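SVS_variant_AS1 (Streptomyces sp. CWA1, PDB 6TJA) probably catalyses the metal-dependent cyclisation of geranylgeranyl diphosphate to the diterpene spiroviolene, as a class I terpene cyclase of ancestral, engineered sequence. Local coordinates at residues A49-T54 against L83-D88; V213-E218 against A351-D356. All coordinates share one frame; numbering follows the deposited sequence.

Interaction 1. Residues A49-T54 against L83-D88; sequences AWVIAT and LFAFDD
Thr54 and Phe84 meet where residues 49-54 lean on helix 70-91: Thr54 CB lies 3.6 Å from Phe84 CD2, and the methyl CG2 packs on both CB and CD2 of that phenylalanine. The backbones come closest at Val51 and Ala85 (CA atoms 6.2 Å apart), where Val51 CG2 touches Ala85 CB at 3.8 Å in a buried patch completed by Met41. With OG1 between its backbone N and carbonyl carbon (chi1 63°), Thr54 turns the hydroxyl back to Val51 O at 2.6 Å, a carbonyl that also receives Thr54 N, and bonds to Ser56 OG as well. Were Thr54 cut to an alanine, Phe84 would probably lose its methyl neighbour, Val51 O one of two donors and Ser56 OG a partner. On the solvent side, the exposed Trp50 meets Phe84 O and Ala85 N with the edge of its six-membered ring, while the carboxylate of the partly exposed Asp88 stacks over one face, the planes 20° apart; Trp50 CH2 is 3.6 Å from Asp88 CB. Asp87 and Asp88 probably begin the aspartate-rich motif that binds magnesium in class I terpene cyclases. Van der Waals packing holds the buried part; the Trp50 side adds a carboxylate-on-indole stack without hydrogen bonds.

Interaction 2. Residues V213-E218 against A351-D356; sequences VRALTE and AWWWDD
Glu218 OE1 accepts the indole N-H of Trp353, with NE1 3.0 Å away and an N-H...O angle of 155°, and so ties the C-terminal tail to helix 211-231 of the all-helical class I terpene synthase fold. The oxygen lies in the plane of the indole, at its edge, and offers its anti lone pair; the carboxylate itself stands nearly upright on that ring, the planes 80° apart. OE1 also comes to 3.3 Å from Trp352 CZ2, so the acid is wedged between two tryptophans of the 3-10 segment 352-354. Its other oxygen, OE2, forms a salt bridge with Arg112 of the second subunit and a long one, 3.6 Å, with Arg214 NH2, whose stronger partner is Glu189. These cationic neighbours are likely to keep the buried acid ionised. Glu218 CG is anti to its carbonyl carbon (chi1 -76°) and the chain runs extended from there, which carries the carboxylate out to the indoles. One turn earlier, Ala215 CB touches both indoles, 3.8 Å from both Trp352 CZ3 and Trp353 CD1, while Ala215 O lies over one face of Trp353. Across the dimer interface, Ala116 of the second subunit packs on Trp352, and Ser118 OG of that subunit is hydrogen-bonded to the Trp352 backbone N. The two tryptophans also lean on each other: Trp353 CD1 sits over the centre of the Trp352 ring, 3.6 Å above its plane.

Interactions 1 and 2 lie on opposite sides of the chain's centre, their own centres about 31 Å apart, and share no helix. Interaction 1 joins two helices from the earlier part of the chain and is only partly buried, passing from an apolar interior to a solvent-exposed tryptophan, with no second-subunit residue touching it. Interaction 2 is buried, joins a helix to the C-terminal tail, and is covered in part by the second subunit. Their chemistry follows: in 49-54 with 83-88 an aspartate merely stacks on a tryptophan, whereas in 213-218 with 351-356 a glutamate is hydrogen-bonded by one and paired with an arginine from the other chain.

Interaction 1. Residues A49-T54 against L83-D88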
# COMPACT_ATOMS: atom_id res chain seq x y z
N ALA A 49 -16.78 -18.25 -19.14
CA ALA A 49 -15.95 -19.33 -19.71
C ALA A 49 -14.49 -18.87 -19.77
O ALA A 49 -13.60 -19.71 -19.51
CB ALA A 49 -16.46 -19.71 -21.08
N TRP A 50 -14.24 -17.60 -20.10
CA TRP A 50 -12.86 -17.04 -20.12
C TRP A 50 -12.24 -17.18 -18.71
O TRP A 50 -11.12 -17.72 -18.61
CB TRP A 50 -12.83 -15.58 -20.61
CG TRP A 50 -11.42 -15.11 -20.81
CD1 TRP A 50 -10.67 -15.21 -21.94
CD2 TRP A 50 -10.57 -14.49 -19.82
NE1 TRP A 50 -9.42 -14.70 -21.73
CE2 TRP A 50 -9.33 -14.25 -20.44
CE3 TRP A 50 -10.74 -14.13 -18.47
CZ2 TRP A 50 -8.26 -13.66 -19.75
CZ3 TRP A 50 -9.69 -13.55 -17.79
CH2 TRP A 50 -8.46 -13.33 -18.43
N VAL A 51 -12.97 -16.79 -17.67
CA VAL A 51 -12.45 -16.80 -16.27
C VAL A 51 -12.24 -18.25 -15.82
O VAL A 51 -11.16 -18.56 -15.27
CB VAL A 51 -13.38 -15.99 -15.34
CG1 VAL A 51 -12.92 -16.09 -13.89
CG2 VAL A 51 -13.45 -14.52 -15.76
N ILE A 52 -13.21 -19.14 -16.06
CA ILE A 52 -13.11 -20.60 -15.74
C ILE A 52 -11.83 -21.16 -16.39
O ILE A 52 -11.04 -21.83 -15.71
CB ILE A 52 -14.41 -21.29 -16.18
CG1 ILE A 52 -15.55 -20.94 -15.22
CG2 ILE A 52 -14.25 -22.80 -16.32
CD1 ILE A 52 -16.91 -21.36 -15.73
N ALA A 53 -11.60 -20.80 -17.64
CA ALA A 53 -10.50 -21.32 -18.49
C ALA A 53 -9.13 -20.80 -18.01
O ALA A 53 -8.12 -21.32 -18.49
CB ALA A 53 -10.75 -20.93 -19.94
N THR A 54 -9.06 -19.80 -17.13
CA THR A 54 -7.76 -19.47 -16.46
C THR A 54 -7.27 -20.68 -15.65
O THR A 54 -6.05 -20.81 -15.54
CB THR A 54 -7.81 -18.24 -15.55
OG1 THR A 54 -8.72 -18.48 -14.47
CG2 THR A 54 -8.17 -16.98 -16.32
N LEU A 83 -8.54 -11.65 -9.85
CA LEU A 83 -7.36 -10.90 -10.32
C LEU A 83 -7.27 -11.02 -11.83
O LEU A 83 -7.11 -9.98 -12.48
CB LEU A 83 -6.09 -11.41 -9.64
CG LEU A 83 -4.78 -10.78 -10.12
CD1 LEU A 83 -4.54 -9.43 -9.46
CD2 LEU A 83 -3.64 -11.73 -9.83
N PHE A 84 -7.35 -12.22 -12.39
CA PHE A 84 -7.25 -12.40 -13.87
C PHE A 84 -8.38 -11.61 -14.54
O PHE A 84 -8.15 -10.89 -15.51
CB PHE A 84 -7.23 -13.88 -14.28
CG PHE A 84 -5.93 -14.58 -13.99
CD1 PHE A 84 -4.70 -13.95 -14.19
CD2 PHE A 84 -5.92 -15.88 -13.51
CE1 PHE A 84 -3.51 -14.61 -13.92
CE2 PHE A 84 -4.73 -16.55 -13.26
CZ PHE A 84 -3.53 -15.91 -13.46
N ALA A 85 -9.58 -11.70 -13.97
CA ALA A 85 -10.79 -11.06 -14.52
C ALA A 85 -10.65 -9.53 -14.43
O ALA A 85 -10.90 -8.83 -15.45
CB ALA A 85 -11.99 -11.58 -13.78
N PHE A 86 -10.23 -9.00 -13.29
CA PHE A 86 -10.07 -7.54 -13.09
C PHE A 86 -8.93 -7.03 -13.98
O PHE A 86 -9.07 -6.00 -14.65
CB PHE A 86 -9.85 -7.23 -11.60
CG PHE A 86 -9.78 -5.76 -11.29
CD1 PHE A 86 -10.90 -5.08 -10.85
CD2 PHE A 86 -8.58 -5.07 -11.40
CE1 PHE A 86 -10.83 -3.73 -10.54
CE2 PHE A 86 -8.52 -3.71 -11.11
CZ PHE A 86 -9.65 -3.05 -10.70
N ASP A 87 -7.82 -7.76 -14.04
CA ASP A 87 -6.70 -7.37 -14.91
C ASP A 87 -7.23 -7.22 -16.34
O ASP A 87 -7.01 -6.17 -16.94
CB ASP A 87 -5.52 -8.35 -14.85
CG ASP A 87 -4.35 -7.85 -15.68
OD1 ASP A 87 -3.87 -6.73 -15.39
OD2 ASP A 87 -3.95 -8.55 -16.62
N ASP A 88 -7.96 -8.22 -16.85
CA ASP A 88 -8.32 -8.33 -18.30
C ASP A 88 -9.44 -7.34 -18.69
O ASP A 88 -9.40 -6.89 -19.84
CB ASP A 88 -8.67 -9.77 -18.67
CG ASP A 88 -9.12 -9.96 -20.10
OD1 ASP A 88 -8.26 -10.06 -21.01
OD2 ASP A 88 -10.34 -10.03 -20.29

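Interaction 2. Residues V213-E218 against A351-D356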
# COMPACT_ATOMS: atom_id res chain seq x y z
N VAL A 213 13.78 -11.99 4.21
CA VAL A 213 12.50 -12.63 3.83
C VAL A 213 11.75 -11.71 2.86
O VAL A 213 11.12 -12.22 1.91
CB VAL A 213 11.65 -12.93 5.08
CG1 VAL A 213 10.26 -13.42 4.71
CG2 VAL A 213 12.35 -13.93 5.97
N ARG A 214 11.78 -10.41 3.11
CA ARG A 214 11.25 -9.42 2.16
C ARG A 214 11.95 -9.62 0.80
O ARG A 214 11.26 -9.63 -0.26
CB ARG A 214 11.46 -8.04 2.79
CG ARG A 214 10.71 -6.93 2.08
CD ARG A 214 9.21 -7.14 2.23
NE ARG A 214 8.71 -6.67 1.00
CZ ARG A 214 7.79 -7.24 0.27
NH1 ARG A 214 7.17 -8.33 0.68
NH2 ARG A 214 7.46 -6.64 -0.86
N ALA A 215 13.27 -9.74 0.79
CA ALA A 215 14.04 -9.89 -0.48
C ALA A 215 13.70 -11.23 -1.14
O ALA A 215 13.57 -11.27 -2.37
CB ALA A 215 15.51 -9.76 -0.25
N LEU A 216 13.53 -12.30 -0.37
CA LEU A 216 13.17 -13.62 -0.96
C LEU A 216 11.79 -13.49 -1.59
O LEU A 216 11.58 -14.06 -2.64
CB LEU A 216 13.16 -14.71 0.13
CG LEU A 216 14.54 -15.22 0.55
CD1 LEU A 216 14.44 -16.10 1.80
CD2 LEU A 216 15.22 -15.99 -0.58
N THR A 217 10.90 -12.72 -0.97
CA THR A 217 9.52 -12.55 -1.45
C THR A 217 9.57 -11.75 -2.78
O THR A 217 8.94 -12.18 -3.79
CB THR A 217 8.63 -11.91 -0.38
OG1 THR A 217 8.59 -12.72 0.80
CG2 THR A 217 7.23 -11.71 -0.90
N GLU A 218 10.29 -10.64 -2.78
CA GLU A 218 10.45 -9.81 -3.99
C GLU A 218 11.05 -10.67 -5.11
O GLU A 218 10.55 -10.61 -6.23
CB GLU A 218 11.24 -8.56 -3.64
CG GLU A 218 10.43 -7.52 -2.90
CD GLU A 218 10.97 -6.11 -3.04
OE1 GLU A 218 12.11 -5.98 -3.54
OE2 GLU A 218 10.26 -5.14 -2.65
N ALA A 351 19.47 -4.05 -6.38
CA ALA A 351 20.85 -4.41 -5.99
C ALA A 351 20.89 -4.82 -4.52
O ALA A 351 21.69 -5.73 -4.16
CB ALA A 351 21.77 -3.25 -6.27
N TRP A 352 20.03 -4.24 -3.69
CA TRP A 352 20.00 -4.59 -2.24
C TRP A 352 19.63 -6.06 -2.03
O TRP A 352 19.91 -6.59 -0.94
CB TRP A 352 19.09 -3.64 -1.46
CG TRP A 352 17.63 -3.77 -1.76
CD1 TRP A 352 16.93 -3.16 -2.76
CD2 TRP A 352 16.69 -4.58 -1.03
NE1 TRP A 352 15.62 -3.53 -2.69
CE2 TRP A 352 15.45 -4.40 -1.64
CE3 TRP A 352 16.80 -5.43 0.07
CZ2 TRP A 352 14.31 -5.06 -1.20
CZ3 TRP A 352 15.66 -6.05 0.53
CH2 TRP A 352 14.44 -5.88 -0.10
N TRP A 353 19.07 -6.76 -3.02
CA TRP A 353 18.84 -8.23 -2.84
C TRP A 353 20.15 -8.99 -2.61
O TRP A 353 20.08 -10.10 -2.09
CB TRP A 353 18.10 -8.85 -4.00
CG TRP A 353 16.73 -8.32 -4.24
CD1 TRP A 353 15.92 -7.63 -3.39
CD2 TRP A 353 16.01 -8.42 -5.48
NE1 TRP A 353 14.75 -7.29 -4.02
CE2 TRP A 353 14.77 -7.78 -5.29
CE3 TRP A 353 16.30 -9.03 -6.71
CZ2 TRP A 353 13.81 -7.72 -6.31
CZ3 TRP A 353 15.37 -8.93 -7.72
CH2 TRP A 353 14.14 -8.30 -7.51
N TRP A 354 21.29 -8.44 -3.03
CA TRP A 354 22.63 -9.08 -2.98
C TRP A 354 23.48 -8.54 -1.82
O TRP A 354 24.64 -8.94 -1.78
CB TRP A 354 23.37 -8.84 -4.31
CG TRP A 354 22.93 -9.71 -5.43
CD1 TRP A 354 23.44 -10.94 -5.77
CD2 TRP A 354 21.87 -9.43 -6.37
NE1 TRP A 354 22.77 -11.45 -6.86
CE2 TRP A 354 21.81 -10.54 -7.25
CE3 TRP A 354 20.96 -8.37 -6.53
CZ2 TRP A 354 20.89 -10.58 -8.30
CZ3 TRP A 354 20.05 -8.43 -7.56
CH2 TRP A 354 20.02 -9.52 -8.44
N ASP A 355 22.95 -7.62 -1.00
CA ASP A 355 23.68 -6.93 0.10
C ASP A 355 23.41 -7.68 1.41
O ASP A 355 22.44 -7.35 2.08
CB ASP A 355 23.25 -5.47 0.14
CG ASP A 355 23.96 -4.62 1.17
OD1 ASP A 355 24.60 -5.21 2.05
OD2 ASP A 355 23.86 -3.36 1.08
N ASP A 356 24.23 -8.66 1.77
CA ASP A 356 23.98 -9.55 2.94
C ASP A 356 24.07 -8.79 4.27
O ASP A 356 23.36 -9.19 5.24
CB ASP A 356 24.89 -10.78 2.90
CG ASP A 356 24.40 -11.80 1.88
OD1 ASP A 356 23.16 -12.11 1.88
OD2 ASP A 356 25.25 -12.25 1.06